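Local coordinates for EvdO2 (Micromonospora carbonacea, PDB 4XAB), which probably acts as a metal-dependent oxygenase of the double-stranded beta-helix type, carrying out an oxidative cyclization in orthosomycin biosynthesis, at residues 15-18 with 19-22; 28-31 with 32-36; 102-105 with 106-110; 117-120 with 121-124; 179-182 with 183-186. All blocks are in the same frame, centred on the assembly; numbering follows the deposited sequence. Where two conformers were deposited one is given.

Contact 1 of 5, residues 15-18 with 19-22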
loop_
_atom_site.group_PDB
_atom_site.type_symbol
_atom_site.label_atom_id
_atom_site.label_comp_id
_atom_site.label_asym_id
_atom_site.label_seq_id
_atom_site.Cartn_x
_atom_site.Cartn_y
_atom_site.Cartn_z
ATOM N N ARG A 15 -9.069 -4.658 15.883
ATOM C CA ARG A 15 -9.861 -3.520 15.457
ATOM C C ARG A 15 -9.618 -2.309 16.350
ATOM O O ARG A 15 -9.548 -1.166 15.860
ATOM C CB ARG A 15 -11.350 -3.883 15.450
ATOM C CG ARG A 15 -12.256 -2.774 14.953
ATOM C CD ARG A 15 -13.721 -3.156 15.134
ATOM N NE ARG A 15 -14.608 -2.008 14.965
ATOM C CZ ARG A 15 -14.981 -1.202 15.955
ATOM N NH1 ARG A 15 -14.539 -1.413 17.187
ATOM N NH2 ARG A 15 -15.789 -0.179 15.711
ATOM N N GLU A 16 -9.499 -2.556 17.650
ATOM C CA GLU A 16 -9.323 -1.487 18.605
ATOM C C GLU A 16 -8.011 -0.751 18.354
ATOM O O GLU A 16 -7.967 0.480 18.359
ATOM C CB GLU A 16 -9.378 -2.032 20.030
ATOM C CG GLU A 16 -9.107 -0.985 21.091
ATOM C CD GLU A 16 -9.008 -1.584 22.483
ATOM O OE1 GLU A 16 -8.582 -2.758 22.605
ATOM O OE2 GLU A 16 -9.355 -0.876 23.453
ATOM N N GLU A 17 -6.942 -1.497 18.114
ATOM C CA GLU A 17 -5.654 -0.846 17.897
ATOM C C GLU A 17 -5.603 -0.194 16.519
ATOM O O GLU A 17 -4.973 0.857 16.353
ATOM C CB GLU A 17 -4.503 -1.836 18.087
ATOM C CG GLU A 17 -4.320 -2.294 19.544
ATOM C CD GLU A 17 -4.246 -1.138 20.536
ATOM O OE1 GLU A 17 -3.441 -0.205 20.322
ATOM O OE2 GLU A 17 -4.999 -1.162 21.533
ATOM N N PHE A 18 -6.272 -0.789 15.530
ATOM C CA PHE A 18 -6.407 -0.102 14.244
ATOM C C PHE A 18 -7.065 1.273 14.413
ATOM O O PHE A 18 -6.600 2.259 13.839
ATOM C CB PHE A 18 -7.200 -0.942 13.235
ATOM C CG PHE A 18 -7.470 -0.223 11.935
ATOM C CD1 PHE A 18 -6.468 -0.113 10.968
ATOM C CD2 PHE A 18 -8.706 0.359 11.688
ATOM C CE1 PHE A 18 -6.714 0.568 9.775
ATOM C CE2 PHE A 18 -8.955 1.039 10.504
ATOM C CZ PHE A 18 -7.952 1.139 9.547
ATOM N N ARG A 19 -8.134 1.355 15.205
ATOM C CA ARG A 19 -8.846 2.619 15.383
ATOM C C ARG A 19 -8.009 3.632 16.138
ATOM O O ARG A 19 -8.009 4.819 15.820
ATOM C CB ARG A 19 -10.163 2.409 16.141
ATOM C CG ARG A 19 -11.127 1.480 15.467
ATOM C CD ARG A 19 -11.373 1.878 14.043
ATOM N NE ARG A 19 -12.446 1.073 13.476
ATOM C CZ ARG A 19 -13.732 1.401 13.531
ATOM N NH1 ARG A 19 -14.113 2.529 14.121
ATOM N NH2 ARG A 19 -14.633 0.599 12.988
ATOM N N SER A 20 -7.289 3.137 17.139
ATOM C CA SER A 20 -6.487 3.964 18.016
ATOM C C SER A 20 -5.252 4.491 17.312
ATOM O O SER A 20 -4.953 5.682 17.375
ATOM C CB SER A 20 -6.068 3.161 19.253
ATOM O OG SER A 20 -5.087 3.868 19.992
ATOM N N ARG A 21 -4.549 3.593 16.634
ATOM C CA ARG A 21 -3.245 3.910 16.073
ATOM C C ARG A 21 -3.275 4.266 14.593
ATOM O O ARG A 21 -2.374 4.935 14.108
ATOM C CB ARG A 21 -2.289 2.732 16.290
ATOM C CG ARG A 21 -2.218 2.253 17.727
ATOM C CD ARG A 21 -0.999 1.368 17.929
ATOM N NE ARG A 21 0.165 2.167 18.296
ATOM C CZ ARG A 21 1.416 1.717 18.294
ATOM N NH1 ARG A 21 1.667 0.469 17.918
ATOM N NH2 ARG A 21 2.412 2.519 18.655
ATOM N N GLY A 22 -4.302 3.817 13.881
ATOM C CA GLY A 22 -4.426 4.096 12.461
ATOM C C GLY A 22 -3.817 3.048 11.547
ATOM O O GLY A 22 -3.821 3.203 10.316
HETATM O O HOH W 1 -3.408 2.382 21.335
#
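Arg15 and Arg19, one turn apart on the same helix, bring their guanidinium groups together. CZ of Arg15 sits over one face of the Arg19 group, offset toward its rim, and the two planes are 59° apart. NH2 of Arg15 and NH2 of Arg19 come within 3.1 Å. Both are donors, and what gathers them is the carboxylate of Asp103, to which each NH2 makes a salt bridge; Arg19 is modelled too close to Asp103 for the exact geometry to be trusted, and Arg15 has an alternate conformer. Arg15 reaches out with an extended chain, whereas Arg19 sets CG beside its own backbone N (chi1 -60°), 3.1 Å from Arg15 O, and then folds at chi2, carrying the guanidinium to Arg15.

The backbone bonds run four residues apart: Arg19 N to Arg15 O at 3.0 Å, Ser20 N to Glu16 O at 3.0 Å and Arg21 N to Glu17 O at 2.8 Å. This is the last part of helix 12-21, and Gly22 is where it ends. Gly22 N still bonds to Phe18 O, at 2.8 Å, but its phi turns positive (92°), where a side chain would be jammed against the carbonyl oxygen of Arg21.

A water bridges the polar side: it donates to Glu17 OE1 and lies 2.6 Å from Ser20 OG. Arg19 CD packs 3.9 Å from Phe18 CD2, while the Phe18 ring stacks with Phe101 of helix 89-102.

Contact 2 of 5, residues 28-31 with 32-36; sequences QVAS and ESEVA
Ser31 holds its OG between its own backbone N and carbonyl carbon (chi1 71°), and Glu34 swings its CG beside its own backbone N (chi1 -73°) and then runs extended. Together these torsions let each side chain meet the main chain of the other residue. Ser31 OG accepts from Glu34 N at 3.1 Å; in return Ser31 N donates a hydrogen bond to Glu34 OE1 at 2.9 Å. The reciprocal pair is a capping box, with Ser31 as the N-cap of helix 32-45. It supplies an acceptor to an amide of the first turn that has no helical carbonyl before it, and it ties down the amide just ahead of the helix.

The carboxylate is not met flat: the Ser31 amide approaches OE1 on its anti side, 32° out of the carboxylate plane. The fit is close, with Glu34 CG 3.3 Å from Ser31 OG and Glu34 OE1 3.3 Å from Ala30 CA. Regular helical bonding begins at once, as Val35 N binds Ser31 O at 2.9 Å. Alongside, Val35 CG2 touches Ala30 CB at 4.0 Å.

Before the cap, the Gln28 amide folds back and donates through NE2 to Ala30 O at 2.8 Å, in the planes of both groups, bracing the loop on itself.

Around the cap, Arg93 of helix 89-102 makes a salt bridge to Glu34 OE1 and a hydrogen bond to Val29 O. Val29 and Ala30 pack on His90 of that helix and on Thr148 of strand 139-149.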
loop_
_atom_site.group_PDB
_atom_site.type_symbol
_atom_site.label_atom_id
_atom_site.label_comp_id
_atom_site.label_asym_id
_atom_site.label_seq_id
_atom_site.Cartn_x
_atom_site.Cartn_y
_atom_site.Cartn_z
ATOM N N GLN A 28 -0.841 -13.254 9.443
ATOM C CA GLN A 28 -1.017 -14.182 8.337
ATOM C C GLN A 28 -2.394 -14.017 7.691
ATOM O O GLN A 28 -3.358 -14.666 8.096
ATOM C CB GLN A 28 -0.830 -15.627 8.816
ATOM C CG GLN A 28 -0.917 -16.672 7.694
ATOM C CD GLN A 28 0.398 -17.395 7.430
ATOM O OE1 GLN A 28 1.038 -17.902 8.348
ATOM N NE2 GLN A 28 0.810 -17.437 6.156
ATOM N N VAL A 29 -2.498 -13.148 6.696
ATOM C CA VAL A 29 -3.783 -12.926 6.039
ATOM C C VAL A 29 -3.894 -13.784 4.768
ATOM O O VAL A 29 -4.986 -14.013 4.263
ATOM C CB VAL A 29 -3.998 -11.430 5.704
ATOM C CG1 VAL A 29 -3.212 -11.026 4.470
ATOM C CG2 VAL A 29 -5.487 -11.129 5.497
ATOM N N ALA A 30 -2.753 -14.242 4.262
ATOM C CA ALA A 30 -2.705 -15.155 3.130
ATOM C C ALA A 30 -1.963 -16.394 3.578
ATOM O O ALA A 30 -0.937 -16.291 4.245
ATOM C CB ALA A 30 -2.015 -14.524 1.924
ATOM N N SER A 31 -2.492 -17.561 3.226
ATOM C CA SER A 31 -1.854 -18.822 3.583
ATOM C C SER A 31 -0.596 -19.011 2.770
ATOM O O SER A 31 -0.393 -18.327 1.772
ATOM C CB SER A 31 -2.791 -19.991 3.330
ATOM O OG SER A 31 -2.933 -20.184 1.929
ATOM N N GLU A 32 0.224 -19.975 3.176
ATOM C CA GLU A 32 1.445 -20.284 2.448
ATOM C C GLU A 32 1.154 -20.652 0.992
ATOM O O GLU A 32 1.906 -20.276 0.093
ATOM C CB GLU A 32 2.203 -21.413 3.146
ATOM C CG GLU A 32 3.598 -21.643 2.602
ATOM C CD GLU A 32 4.392 -22.621 3.443
ATOM O OE1 GLU A 32 3.818 -23.190 4.396
ATOM O OE2 GLU A 32 5.590 -22.817 3.150
ATOM N N SER A 33 0.056 -21.364 0.754
ATOM C CA SER A 33 -0.283 -21.774 -0.603
ATOM C C SER A 33 -0.815 -20.595 -1.420
ATOM O O SER A 33 -0.560 -20.504 -2.619
ATOM C CB SER A 33 -1.298 -22.925 -0.590
ATOM O OG SER A 33 -2.573 -22.488 -0.160
ATOM N N GLU A 34 -1.552 -19.693 -0.772
ATOM C CA GLU A 34 -2.024 -18.487 -1.438
ATOM C C GLU A 34 -0.851 -17.577 -1.804
ATOM O O GLU A 34 -0.825 -17.001 -2.885
ATOM C CB GLU A 34 -3.035 -17.737 -0.561
ATOM C CG GLU A 34 -4.395 -18.424 -0.477
ATOM C CD GLU A 34 -5.315 -17.822 0.579
ATOM O OE1 GLU A 34 -4.819 -17.138 1.499
ATOM O OE2 GLU A 34 -6.541 -18.038 0.488
ATOM N N VAL A 35 0.122 -17.460 -0.905
ATOM C CA VAL A 35 1.347 -16.721 -1.195
ATOM C C VAL A 35 2.113 -17.346 -2.367
ATOM O O VAL A 35 2.613 -16.639 -3.237
ATOM C CB VAL A 35 2.268 -16.663 0.046
ATOM C CG1 VAL A 35 3.673 -16.178 -0.325
ATOM C CG2 VAL A 35 1.648 -15.772 1.105
ATOM N N ALA A 36 2.186 -18.674 -2.395
ATOM C CA ALA A 36 2.898 -19.364 -3.468
ATOM C C ALA A 36 2.271 -19.045 -4.821
ATOM O O ALA A 36 2.977 -18.815 -5.803
ATOM C CB ALA A 36 2.911 -20.866 -3.226
#

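Contact 3 of 5, residues 102-105 with 106-110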
loop_
_atom_site.group_PDB
_atom_site.type_symbol
_atom_site.label_atom_id
_atom_site.label_comp_id
_atom_site.label_asym_id
_atom_site.label_seq_id
_atom_site.Cartn_x
_atom_site.Cartn_y
_atom_site.Cartn_z
ATOM N N LEU A 102 -13.887 -0.762 9.219
ATOM C CA LEU A 102 -14.527 0.496 8.835
ATOM C C LEU A 102 -15.959 0.630 9.351
ATOM O O LEU A 102 -16.569 1.685 9.201
ATOM C CB LEU A 102 -14.529 0.655 7.310
ATOM C CG LEU A 102 -13.180 0.753 6.598
ATOM C CD1 LEU A 102 -13.376 0.609 5.107
ATOM C CD2 LEU A 102 -12.509 2.076 6.909
ATOM N N ASP A 103 -16.490 -0.434 9.949
ATOM C CA ASP A 103 -17.895 -0.484 10.362
ATOM C C ASP A 103 -18.831 -0.185 9.199
ATOM O O ASP A 103 -19.789 0.585 9.329
ATOM C CB ASP A 103 -18.170 0.490 11.508
ATOM C CG ASP A 103 -17.585 0.025 12.815
ATOM O OD1 ASP A 103 -17.819 -1.143 13.185
ATOM O OD2 ASP A 103 -16.875 0.823 13.461
ATOM N N MET A 104 -18.545 -0.811 8.065
ATOM C CA MET A 104 -19.352 -0.660 6.863
ATOM C C MET A 104 -19.669 -2.010 6.260
ATOM O O MET A 104 -18.841 -2.920 6.310
ATOM C CB MET A 104 -18.622 0.187 5.833
ATOM C CG MET A 104 -18.418 1.598 6.255
ATOM S SD MET A 104 -17.463 2.427 4.987
ATOM C CE MET A 104 -18.430 2.049 3.527
ATOM N N ALA A 105 -20.868 -2.140 5.694
ATOM C CA ALA A 105 -21.246 -3.366 5.004
ATOM C C ALA A 105 -20.305 -3.610 3.841
ATOM O O ALA A 105 -19.891 -2.669 3.174
ATOM C CB ALA A 105 -22.708 -3.296 4.508
ATOM N N GLU A 106 -19.974 -4.874 3.603
ATOM C CA GLU A 106 -19.079 -5.237 2.504
ATOM C C GLU A 106 -19.592 -4.713 1.163
ATOM O O GLU A 106 -18.815 -4.295 0.298
ATOM C CB GLU A 106 -18.912 -6.756 2.454
ATOM C CG GLU A 106 -18.206 -7.306 3.686
ATOM C CD GLU A 106 -17.930 -8.790 3.602
ATOM O OE1 GLU A 106 -17.747 -9.297 2.480
ATOM O OE2 GLU A 106 -17.893 -9.445 4.663
ATOM N N GLU A 107 -20.910 -4.730 1.006
ATOM C CA GLU A 107 -21.559 -4.275 -0.220
ATOM C C GLU A 107 -21.407 -2.778 -0.466
ATOM O O GLU A 107 -21.610 -2.306 -1.580
ATOM C CB GLU A 107 -23.048 -4.636 -0.180
ATOM C CG GLU A 107 -23.343 -6.131 -0.144
ATOM C CD GLU A 107 -23.322 -6.725 1.258
ATOM O OE1 GLU A 107 -22.890 -6.039 2.205
ATOM O OE2 GLU A 107 -23.746 -7.886 1.412
ATOM N N GLU A 108 -21.072 -2.035 0.585
ATOM C CA GLU A 108 -20.876 -0.590 0.496
ATOM C C GLU A 108 -19.475 -0.215 0.040
ATOM O O GLU A 108 -19.215 0.934 -0.300
ATOM C CB GLU A 108 -21.147 0.063 1.851
ATOM C CG GLU A 108 -22.611 0.212 2.179
ATOM C CD GLU A 108 -22.844 0.683 3.599
ATOM O OE1 GLU A 108 -23.885 0.313 4.181
ATOM O OE2 GLU A 108 -21.989 1.419 4.132
ATOM N N LEU A 109 -18.563 -1.179 0.050
ATOM C CA LEU A 109 -17.169 -0.871 -0.233
ATOM C C LEU A 109 -16.848 -0.932 -1.713
ATOM O O LEU A 109 -17.137 -1.923 -2.382
ATOM C CB LEU A 109 -16.247 -1.831 0.528
ATOM C CG LEU A 109 -16.461 -1.821 2.043
ATOM C CD1 LEU A 109 -15.663 -2.944 2.696
ATOM C CD2 LEU A 109 -16.053 -0.477 2.607
ATOM N N GLU A 110 -16.241 0.139 -2.213
ATOM C CA GLU A 110 -15.564 0.099 -3.499
ATOM C C GLU A 110 -14.142 -0.385 -3.275
ATOM O O GLU A 110 -13.596 -0.217 -2.188
ATOM C CB GLU A 110 -15.573 1.474 -4.157
ATOM C CG GLU A 110 -16.969 1.912 -4.559
ATOM C CD GLU A 110 -17.021 3.347 -5.029
ATOM O OE1 GLU A 110 -16.057 3.799 -5.682
ATOM O OE2 GLU A 110 -18.030 4.020 -4.733
#
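Met104 and Leu109 meet through methyl groups: CE of Met104 lies 3.6 Å from CD2 of Leu109. The thioether is extended as far as SD and then bends at chi3 (53°), which turns CE toward Leu109. The same CD2 is approached by CD1 of Leu102, at 3.8 Å, so one leucine methyl serves two partners. Met104 CE also lies 3.7 Å from OE2 of Glu108, a carbon-to-oxygen contact in which no polar bond is formed. Replacing Met104 by an alanine would probably leave a gap beside Leu109 CD2, which would keep only Leu102 CD1 of its two apolar partners here.

The glutamates differ in shape. Glu108 stays extended beyond CG and runs back along Ala105, its OE1 3.8 Å from Ala105 CB. Glu107 instead bends at chi2 (85°), placing its OE1 3.6 Å from the same methyl. Glu106 is extended and directs its carboxylate to helix 89-102, where Arg95 forms a salt bridge with it and Ser96 a hydrogen bond.

Two backbone bonds spanning three residues shape the turn beneath: Glu108 N to Ala105 O at 2.9 Å, and Leu109 N to Glu106 O at 3.1 Å.

Asp103, with positive phi (55°), leaves the helix just before. The whole is a helix-to-strand connection through one short 3-10 turn, delivering the chain from helix 89-102 into strand 110-118 of the antiparallel sheet of this double-stranded beta-helix protein.

Contact 4 of 5, residues 117-120 with 121-124; sequences LKPP and RYGA
Pro119 and Tyr122 form the tight part of this turn. Their side chains run side by side in the same direction, with CD of Pro119 3.7 Å from CB of Tyr122 and 3.9 Å from its CG. Tyr122 sends CG anti to its backbone N (chi1 -174°), and this lays the ring next to the proline. Its main chain closes the loop: Tyr122 N donates to Pro119 O at 3.2 Å, arriving from above the carbonyl plane, 50° out of it. This is a type II beta turn. Pro120 takes the second place, for which its ring-fixed phi is well suited, and Arg121 the third, with positive phi (60°).

Lys118 makes a looser approach. Its chain, bent at chi3 and chi4, brings NZ to the edge of the Tyr122 ring, 3.8 Å from CD2. An ammonium near the ring plane does not have cation-pi geometry. NZ is likewise 3.8 Å from Ala124 O, and it makes a weak hydrogen bond to Gly218 O.

Arg121 marks the solvent side. CB lies against the Pro120 carbonyl, 3.1 Å from its O, but the rest of the chain leads away from the turn, and NE forms a salt bridge with Asp223.

The turn follows the end of strand 110-118. Asn220 donates through ND2 to Pro119 O, Pro119 also packs against Tyr58 of strand 57-58, and Lys118 pairs by its backbone with Arg226 of strand 226-234.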
loop_
_atom_site.group_PDB
_atom_site.type_symbol
_atom_site.label_atom_id
_atom_site.label_comp_id
_atom_site.label_asym_id
_atom_site.label_seq_id
_atom_site.Cartn_x
_atom_site.Cartn_y
_atom_site.Cartn_z
ATOM N N LEU A 117 6.495 -4.214 -6.793
ATOM C CA LEU A 117 7.719 -4.984 -6.623
ATOM C C LEU A 117 8.878 -4.019 -6.382
ATOM O O LEU A 117 9.131 -3.143 -7.202
ATOM C CB LEU A 117 7.977 -5.871 -7.851
ATOM C CG LEU A 117 9.170 -6.829 -7.823
ATOM C CD1 LEU A 117 8.901 -8.008 -8.732
ATOM C CD2 LEU A 117 10.460 -6.130 -8.244
ATOM N N LYS A 118 9.551 -4.170 -5.240
ATOM C CA LYS A 118 10.772 -3.427 -4.942
ATOM C C LYS A 118 11.963 -4.261 -5.355
ATOM O O LYS A 118 12.256 -5.268 -4.709
ATOM C CB LYS A 118 10.897 -3.097 -3.454
ATOM C CG LYS A 118 9.862 -2.159 -2.914
ATOM C CD LYS A 118 10.191 -1.803 -1.472
ATOM C CE LYS A 118 11.494 -1.038 -1.358
ATOM N NZ LYS A 118 11.308 0.399 -1.700
ATOM N N PRO A 119 12.657 -3.842 -6.421
ATOM C CA PRO A 119 13.813 -4.569 -6.949
ATOM C C PRO A 119 14.902 -4.713 -5.898
ATOM O O PRO A 119 14.943 -3.915 -4.963
ATOM C CB PRO A 119 14.293 -3.686 -8.110
ATOM C CG PRO A 119 13.156 -2.791 -8.421
ATOM C CD PRO A 119 12.391 -2.601 -7.165
ATOM N N PRO A 120 15.777 -5.718 -6.047
ATOM C CA PRO A 120 16.959 -5.801 -5.186
ATOM C C PRO A 120 17.763 -4.511 -5.259
ATOM O O PRO A 120 17.891 -3.937 -6.342
ATOM C CB PRO A 120 17.762 -6.971 -5.778
ATOM C CG PRO A 120 16.793 -7.735 -6.615
ATOM C CD PRO A 120 15.789 -6.739 -7.111
ATOM N N ARG A 121 18.258 -4.058 -4.115
ATOM C CA ARG A 121 19.108 -2.874 -4.021
ATOM C C ARG A 121 18.433 -1.609 -4.516
ATOM O O ARG A 121 19.103 -0.634 -4.846
ATOM C CB ARG A 121 20.412 -3.105 -4.778
ATOM C CG ARG A 121 21.226 -4.232 -4.180
ATOM C CD ARG A 121 21.534 -3.941 -2.726
ATOM N NE ARG A 121 22.335 -4.991 -2.102
ATOM C CZ ARG A 121 22.855 -4.897 -0.884
ATOM N NH1 ARG A 121 22.656 -3.798 -0.164
ATOM N NH2 ARG A 121 23.575 -5.892 -0.386
ATOM N N TYR A 122 17.104 -1.613 -4.545
ATOM C CA TYR A 122 16.372 -0.414 -4.911
ATOM C C TYR A 122 16.574 0.626 -3.820
ATOM O O TYR A 122 16.100 0.451 -2.701
ATOM C CB TYR A 122 14.887 -0.715 -5.108
ATOM C CG TYR A 122 14.123 0.480 -5.635
ATOM C CD1 TYR A 122 14.303 0.915 -6.943
ATOM C CD2 TYR A 122 13.258 1.193 -4.818
ATOM C CE1 TYR A 122 13.627 2.015 -7.429
ATOM C CE2 TYR A 122 12.581 2.298 -5.298
ATOM C CZ TYR A 122 12.770 2.698 -6.603
ATOM O OH TYR A 122 12.095 3.795 -7.089
ATOM N N GLY A 123 17.274 1.709 -4.152
ATOM C CA GLY A 123 17.758 2.641 -3.146
ATOM C C GLY A 123 16.882 3.823 -2.779
ATOM O O GLY A 123 17.184 4.539 -1.818
ATOM N N ALA A 124 15.794 4.031 -3.512
ATOM C CA ALA A 124 14.866 5.106 -3.167
ATOM C C ALA A 124 13.855 4.638 -2.121
ATOM O O ALA A 124 13.294 3.547 -2.238
ATOM C CB ALA A 124 14.135 5.613 -4.401
#

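Contact 5 of 5, residues 179-182 with 183-186; sequences NDDR and IRGL
Asp181 OD2 rests on the aliphatic arm of Arg184, 3.2 Å from its CD, and OD1 lies 3.5 Å from CG2 of Ile183. The side chains of Asp181 and Arg184 cross at about a right angle, with carboxylate and guanidinium planes 60° apart. Because Arg184 bends at chi3 (64°), its NE stays too far from OD2 for a salt bridge. A water joins them instead, donating to Asp181 OD2 at 2.9 Å and accepting from Arg184 NH1, also at 2.9 Å, at the edge of the guanidinium and in its plane.

The backbone beneath is a short 3-10 turn. Arg184 N binds Asp181 O at 3.2 Å and Gly185 N binds Arg182 O at 2.9 Å. At Gly185 phi is positive (109°), and a side chain there would collide with the carbonyl oxygen of Arg184.

Further out, Arg182 positions the start of the turn. Extended to NE, it grips Asn179 side-on: NE donates to the backbone O of Asn179 at 3.3 Å and NH2 to its OD1 at 3.1 Å. NH1 goes on to a salt bridge with Asp250. A leucine in place of Arg182 would probably free the Asn179 side chain to turn and leave Asp250 without this charged mate.

Asp181 OD2 has its direct ionic partner in Arg66. That bond, and the water-bridged Arg184, would be expected to stabilise the carboxylate in its charged form.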
loop_
_atom_site.group_PDB
_atom_site.type_symbol
_atom_site.label_atom_id
_atom_site.label_comp_id
_atom_site.label_asym_id
_atom_site.label_seq_id
_atom_site.Cartn_x
_atom_site.Cartn_y
_atom_site.Cartn_z
ATOM N N ASN A 179 8.270 18.726 -8.916
ATOM C CA ASN A 179 7.134 19.412 -9.525
ATOM C C ASN A 179 7.042 19.186 -11.040
ATOM O O ASN A 179 5.950 19.223 -11.622
ATOM C CB ASN A 179 7.211 20.914 -9.222
ATOM C CG ASN A 179 5.913 21.642 -9.521
ATOM O OD1 ASN A 179 4.822 21.113 -9.299
ATOM N ND2 ASN A 179 6.026 22.867 -10.030
ATOM N N ASP A 180 8.190 18.958 -11.671
ATOM C CA ASP A 180 8.248 18.702 -13.111
ATOM C C ASP A 180 8.296 17.207 -13.439
ATOM O O ASP A 180 8.483 16.823 -14.595
ATOM C CB ASP A 180 9.461 19.410 -13.728
ATOM C CG ASP A 180 9.352 20.923 -13.655
ATOM O OD1 ASP A 180 8.272 21.461 -13.976
ATOM O OD2 ASP A 180 10.345 21.573 -13.266
ATOM N N ASP A 181 8.133 16.371 -12.418
ATOM C CA ASP A 181 8.109 14.919 -12.593
ATOM C C ASP A 181 7.129 14.317 -11.580
ATOM O O ASP A 181 7.501 13.549 -10.690
ATOM C CB ASP A 181 9.521 14.347 -12.434
ATOM C CG ASP A 181 9.647 12.919 -12.944
ATOM O OD1 ASP A 181 8.710 12.412 -13.594
ATOM O OD2 ASP A 181 10.707 12.301 -12.701
ATOM N N ARG A 182 5.858 14.678 -11.723
ATOM C CA ARG A 182 4.875 14.420 -10.679
ATOM C C ARG A 182 4.565 12.948 -10.427
ATOM O O ARG A 182 4.131 12.579 -9.335
ATOM C CB ARG A 182 3.587 15.177 -11.009
ATOM C CG ARG A 182 3.797 16.668 -10.931
ATOM C CD ARG A 182 2.538 17.453 -11.223
ATOM N NE ARG A 182 2.761 18.878 -10.987
ATOM C CZ ARG A 182 1.810 19.801 -11.072
ATOM N NH1 ARG A 182 0.573 19.447 -11.391
ATOM N NH2 ARG A 182 2.094 21.076 -10.840
ATOM N N ILE A 183 4.820 12.108 -11.420
ATOM C CA ILE A 183 4.562 10.681 -11.286
ATOM C C ILE A 183 5.412 10.027 -10.182
ATOM O O ILE A 183 5.079 8.941 -9.705
ATOM C CB ILE A 183 4.803 9.951 -12.628
ATOM C CG1 ILE A 183 4.153 8.559 -12.611
ATOM C CG2 ILE A 183 6.305 9.905 -12.960
ATOM C CD1 ILE A 183 4.270 7.807 -13.926
ATOM N N ARG A 184 6.476 10.701 -9.751
ATOM C CA ARG A 184 7.323 10.186 -8.670
ATOM C C ARG A 184 6.579 10.208 -7.349
ATOM O O ARG A 184 6.923 9.474 -6.411
ATOM C CB ARG A 184 8.617 10.993 -8.561
ATOM C CG ARG A 184 9.577 10.771 -9.727
ATOM C CD ARG A 184 10.841 11.608 -9.578
ATOM N NE ARG A 184 11.611 11.224 -8.397
ATOM C CZ ARG A 184 12.693 11.865 -7.974
ATOM N NH1 ARG A 184 13.140 12.918 -8.641
ATOM N NH2 ARG A 184 13.331 11.447 -6.889
ATOM N N GLY A 185 5.545 11.041 -7.279
ATOM C CA GLY A 185 4.647 11.013 -6.136
ATOM C C GLY A 185 4.796 12.217 -5.232
ATOM O O GLY A 185 5.517 13.177 -5.564
ATOM N N LEU A 186 4.107 12.145 -4.095
ATOM C CA LEU A 186 4.049 13.219 -3.109
ATOM C C LEU A 186 4.839 12.876 -1.855
ATOM O O LEU A 186 5.063 11.698 -1.556
ATOM C CB LEU A 186 2.590 13.491 -2.713
ATOM C CG LEU A 186 1.632 14.017 -3.780
ATOM C CD1 LEU A 186 0.199 13.989 -3.212
ATOM C CD2 LEU A 186 2.011 15.418 -4.157
HETATM O O HOH W 2 6.975 14.038 -7.765
HETATM O O HOH W 3 12.538 13.960 -11.267
#

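Overall arrangement
Every contact joins adjoining segments, so each closes only a local turn; all five lie in series, and none nests in or crosses another. Contact 1 ends helix 12-21, and contact 2, after strand 23-26, begins helix 32-45. Contact 3 leads from helix 89-102 into strand 110-118, beyond which contact 4 turns the chain toward strand 126-127. Contact 5 shapes the loop between strands 175-176 and 186-187. Contacts 1 and 3 alone touch, through Asp103, tying the first helix to the end of helix 89-102. Contacts 4 and 5 approach to about 6 Å between nearest atoms, whereas contacts 2 and 5 lie on opposite sides of the chain's centre, their own centres 34 Å apart.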